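Local coordinates for Per a 4 allergen (Periplaneta americana, PDB 3EBW), which is a cockroach allergen of the lipocalin family, bound by IgE, whose beta barrel probably carries a small hydrophobic ligand, at residues Y95-A109 against L120-T134. Numbering follows the deposited sequence.
Sequences YFMVGTDYQTYSIVA and LYWIASHETSFDDAT. Unlike the reference sequence in segment 95-109: Val98 (reference Ile). Unlike the reference sequence in segment 120-134: Glu127 (reference Gly).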
ATOM      1  N   TYR A  95     -16.861  11.858  -3.427  1.00 42.99           N
ATOM      2  CA  TYR A  95     -15.942  11.705  -2.298  1.00 41.31           C
ATOM      3  C   TYR A  95     -16.593  12.130  -0.970  1.00 40.26           C
ATOM      4  O   TYR A  95     -17.356  13.111  -0.923  1.00 41.25           O
ATOM      5  CB  TYR A  95     -14.721  12.595  -2.527  1.00 44.42           C
ATOM      6  CG  TYR A  95     -13.928  12.231  -3.742  1.00 44.01           C
ATOM      7  CD1 TYR A  95     -12.908  11.292  -3.659  1.00 45.22           C
ATOM      8  CD2 TYR A  95     -14.190  12.816  -4.966  1.00 43.23           C
ATOM      9  CE1 TYR A  95     -12.165  10.945  -4.768  1.00 44.66           C
ATOM     10  CE2 TYR A  95     -13.463  12.481  -6.082  1.00 42.12           C
ATOM     11  CZ  TYR A  95     -12.448  11.546  -5.981  1.00 45.07           C
ATOM     12  OH  TYR A  95     -11.687  11.212  -7.075  1.00 46.83           O
ATOM     13  N   PHE A  96     -16.268  11.414   0.106  1.00 27.38           N
ATOM     14  CA  PHE A  96     -16.798  11.685   1.446  1.00 25.56           C
ATOM     15  C   PHE A  96     -15.840  12.515   2.268  1.00 24.97           C
ATOM     16  O   PHE A  96     -14.689  12.195   2.351  1.00 24.99           O
ATOM     17  CB  PHE A  96     -17.068  10.373   2.170  1.00 42.83           C
ATOM     18  CG  PHE A  96     -18.105   9.544   1.506  1.00 42.49           C
ATOM     19  CD1 PHE A  96     -19.384   9.450   2.040  1.00 41.98           C
ATOM     20  CD2 PHE A  96     -17.839   8.923   0.289  1.00 43.47           C
ATOM     21  CE1 PHE A  96     -20.378   8.753   1.358  1.00 43.26           C
ATOM     22  CE2 PHE A  96     -18.825   8.230  -0.394  1.00 40.79           C
ATOM     23  CZ  PHE A  96     -20.096   8.143   0.140  1.00 43.14           C
HETATM   24  N   MSE A  97     -16.317  13.584   2.885  1.00 45.79           N
HETATM   25  CA  MSE A  97     -15.460  14.412   3.698  1.00 48.32           C
HETATM   26  C   MSE A  97     -15.491  13.809   5.080  1.00 50.62           C
HETATM   27  O   MSE A  97     -16.369  14.122   5.856  1.00 52.36           O
HETATM   28  CB  MSE A  97     -16.009  15.818   3.760  1.00 56.46           C
HETATM   29  CG  MSE A  97     -15.211  16.713   4.642  1.00 60.54           C
HETATM   30 SE   MSE A  97     -13.380  16.762   4.036  1.00 69.25          SE
HETATM   31  CE  MSE A  97     -13.495  18.245   2.783  1.00 64.98           C
ATOM     32  N   VAL A  98     -14.540  12.939   5.396  1.00 61.98           N
ATOM     33  CA  VAL A  98     -14.503  12.298   6.707  1.00 62.11           C
ATOM     34  C   VAL A  98     -14.242  13.236   7.888  1.00 64.37           C
ATOM     35  O   VAL A  98     -14.768  13.021   8.986  1.00 64.27           O
ATOM     36  CB  VAL A  98     -13.459  11.191   6.708  1.00 51.11           C
ATOM     37  CG1 VAL A  98     -13.330  10.567   8.095  1.00 49.35           C
ATOM     38  CG2 VAL A  98     -13.839  10.159   5.671  1.00 48.62           C
ATOM     39  N   GLY A  99     -13.436  14.272   7.673  1.00 55.05           N
ATOM     40  CA  GLY A  99     -13.152  15.201   8.747  1.00 56.62           C
ATOM     41  C   GLY A  99     -12.177  16.310   8.403  1.00 59.34           C
ATOM     42  O   GLY A  99     -11.115  16.067   7.833  1.00 60.39           O
ATOM     43  N   THR A 100     -12.522  17.543   8.753  1.00 55.16           N
ATOM     44  CA  THR A 100     -11.630  18.656   8.479  1.00 56.34           C
ATOM     45  C   THR A 100     -11.895  19.917   9.318  1.00 57.47           C
ATOM     46  O   THR A 100     -12.986  20.115   9.844  1.00 58.28           O
ATOM     47  CB  THR A 100     -11.686  19.041   7.010  1.00 59.24           C
ATOM     48  OG1 THR A 100     -10.742  20.089   6.779  1.00 59.89           O
ATOM     49  CG2 THR A 100     -13.088  19.538   6.631  1.00 59.76           C
ATOM     50  N   ASP A 101     -10.884  20.765   9.445  1.00 64.55           N
ATOM     51  CA  ASP A 101     -11.035  22.002  10.184  1.00 66.02           C
ATOM     52  C   ASP A 101     -10.769  23.141   9.209  1.00 65.30           C
ATOM     53  O   ASP A 101     -10.552  24.285   9.604  1.00 65.72           O
ATOM     54  CB  ASP A 101     -10.052  22.057  11.354  1.00 78.80           C
ATOM     55  CG  ASP A 101      -8.622  22.303  10.914  1.00 81.27           C
ATOM     56  OD1 ASP A 101      -7.764  22.436  11.807  1.00 82.68           O
ATOM     57  OD2 ASP A 101      -8.345  22.369   9.697  1.00 81.44           O
ATOM     58  N   TYR A 102     -10.788  22.796   7.927  1.00 52.72           N
ATOM     59  CA  TYR A 102     -10.559  23.727   6.836  1.00 53.51           C
ATOM     60  C   TYR A 102      -9.271  24.506   6.893  1.00 55.48           C
ATOM     61  O   TYR A 102      -9.088  25.404   6.077  1.00 56.62           O
ATOM     62  CB  TYR A 102     -11.707  24.733   6.677  1.00 56.07           C
ATOM     63  CG  TYR A 102     -13.063  24.113   6.466  1.00 53.65           C
ATOM     64  CD1 TYR A 102     -13.851  23.750   7.552  1.00 52.87           C
ATOM     65  CD2 TYR A 102     -13.552  23.867   5.189  1.00 51.58           C
ATOM     66  CE1 TYR A 102     -15.090  23.159   7.378  1.00 51.81           C
ATOM     67  CE2 TYR A 102     -14.795  23.275   5.008  1.00 51.79           C
ATOM     68  CZ  TYR A 102     -15.551  22.921   6.113  1.00 50.83           C
ATOM     69  OH  TYR A 102     -16.743  22.275   5.979  1.00 51.20           O
ATOM     70  N   GLN A 103      -8.378  24.203   7.830  1.00 94.92           N
ATOM     71  CA  GLN A 103      -7.114  24.930   7.863  1.00 97.91           C
ATOM     72  C   GLN A 103      -6.000  24.360   8.723  1.00 98.58           C
ATOM     73  O   GLN A 103      -5.412  25.072   9.523  1.00100.09           O
ATOM     74  CB  GLN A 103      -7.360  26.406   8.215  1.00119.44           C
ATOM     75  CG  GLN A 103      -7.375  27.299   6.962  1.00123.93           C
ATOM     76  CD  GLN A 103      -7.834  28.722   7.210  1.00125.45           C
ATOM     77  OE1 GLN A 103      -7.227  29.459   7.987  1.00126.01           O
ATOM     78  NE2 GLN A 103      -8.910  29.120   6.537  1.00125.76           N
ATOM     79  N   THR A 104      -5.699  23.077   8.533  1.00 83.44           N
ATOM     80  CA  THR A 104      -4.639  22.392   9.273  1.00 81.64           C
ATOM     81  C   THR A 104      -4.565  20.911   8.894  1.00 81.57           C
ATOM     82  O   THR A 104      -3.485  20.386   8.648  1.00 82.48           O
ATOM     83  CB  THR A 104      -4.832  22.503  10.807  1.00 72.34           C
ATOM     84  OG1 THR A 104      -3.550  22.588  11.421  1.00 75.16           O
ATOM     85  CG2 THR A 104      -5.512  21.282  11.381  1.00 73.38           C
ATOM     86  N   TYR A 105      -5.721  20.249   8.859  1.00 69.03           N
ATOM     87  CA  TYR A 105      -5.819  18.842   8.499  1.00 65.61           C
ATOM     88  C   TYR A 105      -7.092  18.655   7.672  1.00 62.28           C
ATOM     89  O   TYR A 105      -8.010  19.460   7.756  1.00 61.99           O
ATOM     90  CB  TYR A 105      -5.881  17.974   9.748  1.00 75.12           C
ATOM     91  CG  TYR A 105      -7.216  17.973  10.440  1.00 79.23           C
ATOM     92  CD1 TYR A 105      -7.631  19.059  11.204  1.00 80.81           C
ATOM     93  CD2 TYR A 105      -8.065  16.875  10.338  1.00 80.75           C
ATOM     94  CE1 TYR A 105      -8.858  19.053  11.856  1.00 83.79           C
ATOM     95  CE2 TYR A 105      -9.294  16.855  10.980  1.00 83.67           C
ATOM     96  CZ  TYR A 105      -9.689  17.947  11.741  1.00 85.06           C
ATOM     97  OH  TYR A 105     -10.917  17.928  12.373  1.00 87.91           O
ATOM     98  N   SER A 106      -7.150  17.594   6.879  1.00 49.11           N
ATOM     99  CA  SER A 106      -8.301  17.349   6.034  1.00 44.15           C
ATOM    100  C   SER A 106      -8.381  15.906   5.615  1.00 42.69           C
ATOM    101  O   SER A 106      -7.704  15.525   4.666  1.00 44.83           O
ATOM    102  CB  SER A 106      -8.194  18.191   4.766  1.00 41.79           C
ATOM    103  OG  SER A 106      -8.840  17.541   3.677  1.00 36.00           O
ATOM    104  N   ILE A 107      -9.198  15.088   6.268  1.00 43.97           N
ATOM    105  CA  ILE A 107      -9.259  13.705   5.826  1.00 41.90           C
ATOM    106  C   ILE A 107     -10.484  13.429   4.916  1.00 41.64           C
ATOM    107  O   ILE A 107     -11.624  13.464   5.344  1.00 43.31           O
ATOM    108  CB  ILE A 107      -9.079  12.672   7.065  1.00 35.57           C
ATOM    109  CG1 ILE A 107     -10.227  11.698   7.144  1.00 33.28           C
ATOM    110  CG2 ILE A 107      -8.855  13.399   8.405  1.00 32.84           C
ATOM    111  CD1 ILE A 107     -10.205  10.677   6.078  1.00 38.22           C
ATOM    112  N   VAL A 108     -10.195  13.200   3.632  1.00 41.43           N
ATOM    113  CA  VAL A 108     -11.161  12.920   2.571  1.00 38.39           C
ATOM    114  C   VAL A 108     -11.058  11.453   2.203  1.00 40.44           C
ATOM    115  O   VAL A 108     -10.036  10.844   2.470  1.00 42.06           O
ATOM    116  CB  VAL A 108     -10.841  13.749   1.301  1.00 33.46           C
ATOM    117  CG1 VAL A 108     -11.453  13.106   0.062  1.00 32.68           C
ATOM    118  CG2 VAL A 108     -11.396  15.123   1.434  1.00 32.53           C
ATOM    119  N   ALA A 109     -12.084  10.884   1.571  1.00 40.44           N
ATOM    120  CA  ALA A 109     -12.046   9.471   1.208  1.00 40.96           C
ATOM    121  C   ALA A 109     -13.025   9.103   0.101  1.00 42.56           C
ATOM    122  O   ALA A 109     -14.115   9.637   0.034  1.00 41.35           O
ATOM    123  CB  ALA A 109     -12.310   8.610   2.438  1.00 32.35           C
ATOM    124  N   LEU A 120     -10.304   4.329  -0.112  1.00 48.59           N
ATOM    125  CA  LEU A 120      -9.020   5.016  -0.069  1.00 44.27           C
ATOM    126  C   LEU A 120      -9.126   6.250   0.811  1.00 42.05           C
ATOM    127  O   LEU A 120     -10.038   7.056   0.635  1.00 40.58           O
ATOM    128  CB  LEU A 120      -8.586   5.449  -1.484  1.00 45.91           C
ATOM    129  CG  LEU A 120      -8.291   4.477  -2.642  1.00 46.32           C
ATOM    130  CD1 LEU A 120      -7.179   3.532  -2.279  1.00 47.73           C
ATOM    131  CD2 LEU A 120      -9.506   3.680  -2.967  1.00 47.04           C
ATOM    132  N   TYR A 121      -8.214   6.411   1.764  1.00 39.24           N
ATOM    133  CA  TYR A 121      -8.242   7.621   2.599  1.00 39.11           C
ATOM    134  C   TYR A 121      -7.070   8.515   2.232  1.00 38.68           C
ATOM    135  O   TYR A 121      -5.995   8.024   1.946  1.00 35.30           O
ATOM    136  CB  TYR A 121      -8.183   7.291   4.099  1.00 37.98           C
ATOM    137  CG  TYR A 121      -9.424   6.600   4.606  1.00 41.94           C
ATOM    138  CD1 TYR A 121     -10.283   7.239   5.497  1.00 41.03           C
ATOM    139  CD2 TYR A 121      -9.750   5.323   4.170  1.00 39.75           C
ATOM    140  CE1 TYR A 121     -11.424   6.630   5.943  1.00 41.66           C
ATOM    141  CE2 TYR A 121     -10.889   4.704   4.603  1.00 40.84           C
ATOM    142  CZ  TYR A 121     -11.730   5.358   5.499  1.00 43.34           C
ATOM    143  OH  TYR A 121     -12.851   4.719   5.980  1.00 43.21           O
ATOM    144  N   TRP A 122      -7.300   9.826   2.224  1.00 42.54           N
ATOM    145  CA  TRP A 122      -6.270  10.803   1.895  1.00 42.14           C
ATOM    146  C   TRP A 122      -6.229  11.825   3.030  1.00 43.65           C
ATOM    147  O   TRP A 122      -7.219  12.481   3.329  1.00 46.40           O
ATOM    148  CB  TRP A 122      -6.595  11.464   0.553  1.00 26.52           C
ATOM    149  CG  TRP A 122      -6.490  10.531  -0.644  1.00 26.96           C
ATOM    150  CD1 TRP A 122      -5.340  10.081  -1.227  1.00 26.71           C
ATOM    151  CD2 TRP A 122      -7.571   9.944  -1.405  1.00 26.87           C
ATOM    152  NE1 TRP A 122      -5.630   9.250  -2.305  1.00 26.74           N
ATOM    153  CE2 TRP A 122      -6.988   9.152  -2.430  1.00 26.51           C
ATOM    154  CE3 TRP A 122      -8.960  10.007  -1.319  1.00 25.95           C
ATOM    155  CZ2 TRP A 122      -7.745   8.440  -3.355  1.00 25.95           C
ATOM    156  CZ3 TRP A 122      -9.716   9.281  -2.252  1.00 27.23           C
ATOM    157  CH2 TRP A 122      -9.098   8.509  -3.252  1.00 27.52           C
ATOM    158  N   ILE A 123      -5.091  11.927   3.700  1.00 37.92           N
ATOM    159  CA  ILE A 123      -4.958  12.865   4.811  1.00 38.75           C
ATOM    160  C   ILE A 123      -4.256  14.064   4.208  1.00 40.82           C
ATOM    161  O   ILE A 123      -3.230  13.909   3.556  1.00 39.30           O
ATOM    162  CB  ILE A 123      -4.129  12.225   5.988  1.00 35.63           C
ATOM    163  CG1 ILE A 123      -4.957  11.141   6.702  1.00 33.61           C
ATOM    164  CG2 ILE A 123      -3.785  13.266   7.020  1.00 35.60           C
ATOM    165  CD1 ILE A 123      -5.387   9.996   5.823  1.00 34.05           C
ATOM    166  N   ALA A 124      -4.816  15.256   4.400  1.00 49.12           N
ATOM    167  CA  ALA A 124      -4.248  16.470   3.794  1.00 52.15           C
ATOM    168  C   ALA A 124      -4.013  17.674   4.714  1.00 54.64           C
ATOM    169  O   ALA A 124      -4.528  17.745   5.816  1.00 53.53           O
ATOM    170  CB  ALA A 124      -5.128  16.884   2.606  1.00 24.83           C
ATOM    171  N   SER A 125      -3.230  18.634   4.244  1.00 49.80           N
ATOM    172  CA  SER A 125      -2.949  19.805   5.053  1.00 54.21           C
ATOM    173  C   SER A 125      -2.522  21.015   4.237  1.00 57.50           C
ATOM    174  O   SER A 125      -2.150  20.890   3.060  1.00 57.91           O
ATOM    175  CB  SER A 125      -1.861  19.476   6.072  1.00 77.55           C
ATOM    176  OG  SER A 125      -1.500  20.630   6.806  1.00 80.14           O
ATOM    177  N   HIS A 126      -2.588  22.192   4.864  1.00 66.97           N
ATOM    178  CA  HIS A 126      -2.183  23.433   4.206  1.00 70.97           C
ATOM    179  C   HIS A 126      -0.677  23.557   4.365  1.00 72.19           C
ATOM    180  O   HIS A 126       0.006  24.138   3.529  1.00 70.47           O
ATOM    181  CB  HIS A 126      -2.893  24.637   4.828  1.00 79.55           C
ATOM    182  CG  HIS A 126      -4.286  24.843   4.318  1.00 82.62           C
ATOM    183  ND1 HIS A 126      -4.557  25.115   2.996  1.00 83.92           N
ATOM    184  CD2 HIS A 126      -5.483  24.795   4.950  1.00 83.70           C
ATOM    185  CE1 HIS A 126      -5.865  25.225   2.832  1.00 83.41           C
ATOM    186  NE2 HIS A 126      -6.448  25.035   4.001  1.00 83.77           N
ATOM    187  N   GLU A 127      -0.178  22.995   5.457  1.00 71.52           N
ATOM    188  CA  GLU A 127       1.246  22.976   5.747  1.00 74.38           C
ATOM    189  C   GLU A 127       1.808  21.825   4.914  1.00 74.51           C
ATOM    190  O   GLU A 127       1.103  21.266   4.084  1.00 74.32           O
ATOM    191  CB  GLU A 127       1.459  22.688   7.229  1.00116.68           C
ATOM    192  CG  GLU A 127       0.736  23.651   8.131  1.00120.74           C
ATOM    193  CD  GLU A 127       1.218  25.067   7.931  1.00122.39           C
ATOM    194  OE1 GLU A 127       2.409  25.323   8.196  1.00123.76           O
ATOM    195  OE2 GLU A 127       0.415  25.923   7.505  1.00124.52           O
ATOM    196  N   THR A 128       3.071  21.475   5.122  1.00 51.83           N
ATOM    197  CA  THR A 128       3.664  20.363   4.391  1.00 52.65           C
ATOM    198  C   THR A 128       3.992  19.255   5.368  1.00 52.83           C
ATOM    199  O   THR A 128       4.740  18.353   5.031  1.00 52.92           O
ATOM    200  CB  THR A 128       4.962  20.750   3.690  1.00 83.36           C
ATOM    201  OG1 THR A 128       5.783  21.488   4.602  1.00 83.95           O
ATOM    202  CG2 THR A 128       4.683  21.561   2.437  1.00 83.71           C
ATOM    203  N   SER A 129       3.429  19.325   6.577  1.00 57.75           N
ATOM    204  CA  SER A 129       3.666  18.308   7.611  1.00 59.26           C
ATOM    205  C   SER A 129       2.837  18.582   8.852  1.00 58.63           C
ATOM    206  O   SER A 129       2.452  19.715   9.108  1.00 57.45           O
ATOM    207  CB  SER A 129       5.138  18.288   7.997  1.00 84.16           C
ATOM    208  OG  SER A 129       5.563  19.584   8.384  1.00 86.14           O
ATOM    209  N   PHE A 130       2.577  17.551   9.640  1.00 79.64           N
ATOM    210  CA  PHE A 130       1.780  17.726  10.848  1.00 81.58           C
ATOM    211  C   PHE A 130       2.598  17.900  12.127  1.00 83.65           C
ATOM    212  O   PHE A 130       3.621  17.251  12.305  1.00 84.75           O
ATOM    213  CB  PHE A 130       0.856  16.520  11.060  1.00 70.81           C
ATOM    214  CG  PHE A 130      -0.220  16.363  10.014  1.00 69.28           C
ATOM    215  CD1 PHE A 130      -0.871  17.470   9.480  1.00 68.01           C
ATOM    216  CD2 PHE A 130      -0.624  15.097   9.617  1.00 67.47           C
ATOM    217  CE1 PHE A 130      -1.902  17.309   8.572  1.00 66.58           C
ATOM    218  CE2 PHE A 130      -1.646  14.939   8.722  1.00 66.83           C
ATOM    219  CZ  PHE A 130      -2.289  16.043   8.196  1.00 66.15           C
ATOM    220  N   ASP A 131       2.151  18.777  13.018  1.00 80.13           N
ATOM    221  CA  ASP A 131       2.831  18.937  14.298  1.00 83.15           C
ATOM    222  C   ASP A 131       2.182  17.868  15.179  1.00 84.63           C
ATOM    223  O   ASP A 131       1.028  17.506  14.961  1.00 84.66           O
ATOM    224  CB  ASP A 131       2.615  20.342  14.880  1.00127.17           C
ATOM    225  CG  ASP A 131       1.150  20.703  15.042  1.00129.62           C
ATOM    226  OD1 ASP A 131       0.867  21.862  15.416  1.00129.72           O
ATOM    227  OD2 ASP A 131       0.280  19.845  14.803  1.00130.91           O
ATOM    228  N   ASP A 132       2.910  17.342  16.153  1.00128.92           N
ATOM    229  CA  ASP A 132       2.358  16.288  16.999  1.00129.22           C
ATOM    230  C   ASP A 132       0.931  16.571  17.448  1.00129.13           C
ATOM    231  O   ASP A 132       0.154  15.649  17.691  1.00129.27           O
ATOM    232  CB  ASP A 132       3.290  16.046  18.188  1.00 96.69           C
ATOM    233  CG  ASP A 132       4.628  15.464  17.750  1.00 98.24           C
ATOM    234  OD1 ASP A 132       4.671  14.260  17.415  1.00 98.35           O
ATOM    235  OD2 ASP A 132       5.629  16.211  17.712  1.00 99.02           O
ATOM    236  N   ALA A 133       0.583  17.849  17.524  1.00 99.43           N
ATOM    237  CA  ALA A 133      -0.760  18.253  17.921  1.00 98.47           C
ATOM    238  C   ALA A 133      -1.795  17.710  16.936  1.00 97.77           C
ATOM    239  O   ALA A 133      -2.646  16.886  17.289  1.00 97.39           O
ATOM    240  CB  ALA A 133      -0.843  19.770  17.971  1.00 72.70           C
ATOM    241  N   THR A 134      -1.713  18.191  15.697  1.00 95.52           N
ATOM    242  CA  THR A 134      -2.619  17.782  14.628  1.00 92.91           C
ATOM    243  C   THR A 134      -2.699  16.252  14.541  1.00 90.52           C
ATOM    244  O   THR A 134      -3.760  15.674  14.775  1.00 89.08           O
ATOM    245  CB  THR A 134      -2.159  18.372  13.256  1.00 70.01           C
ATOM    246  OG1 THR A 134      -2.012  19.795  13.366  1.00 68.42           O
ATOM    247  CG2 THR A 134      -3.180  18.076  12.173  1.00 70.42           C
TER
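With chi1 at 176°, Ser125 points OG away from its own N and against the chain at Thr104, while Tyr121 and Trp122, neighbours that alternate between the two faces of the sheet, share a chi1 of -68° that swings each ring beside its own backbone N. Strands 106-109 and 120-125 run antiparallel as neighbouring staves of the lipocalin barrel. Val108 and Trp122 form a hydrogen-bonded pair with both bonds made, Trp122 N to Val108 O being the straighter at 167°. On one face Ala109 CB sits over the Tyr121 ring, 4.1 Å from its centroid in a CH-pi contact, and Ile107 CD1 meets the edge of the same ring at CD1, 3.5 Å away. Ile107 also reaches Leu142 of helix 132-142, which packs against this side of the strands. On the other face the Tyr95 ring turns its edge to the indole, CE1 lying 3.9 Å from Trp122 CZ3, and Val108 CG1 adds a looser contact at CE3. Where the strands end, Ser125 OG donates to Thr104 O over 2.7 Å, arriving from above the carbonyl plane, and accepts from Glu127 N in an ST turn. The edge of the His126 ring lies against the 102-104 turn: CD2 is 3.3 Å from Gln103 CA, and NE2 makes a weak bond to Tyr102 O. Thr134, at the start of the helix, brings CG2 to 3.6 Å from Tyr105 CB; its N and OG1 both bind OD2 of the N-cap Asp131, from opposite faces of the carboxylate. Backbone pairing and apolar side chains thus join the strands, whereas one side-chain hydrogen bond from the end of strand 120-125 and a weak one from His126 hold the turn after strand 95-100.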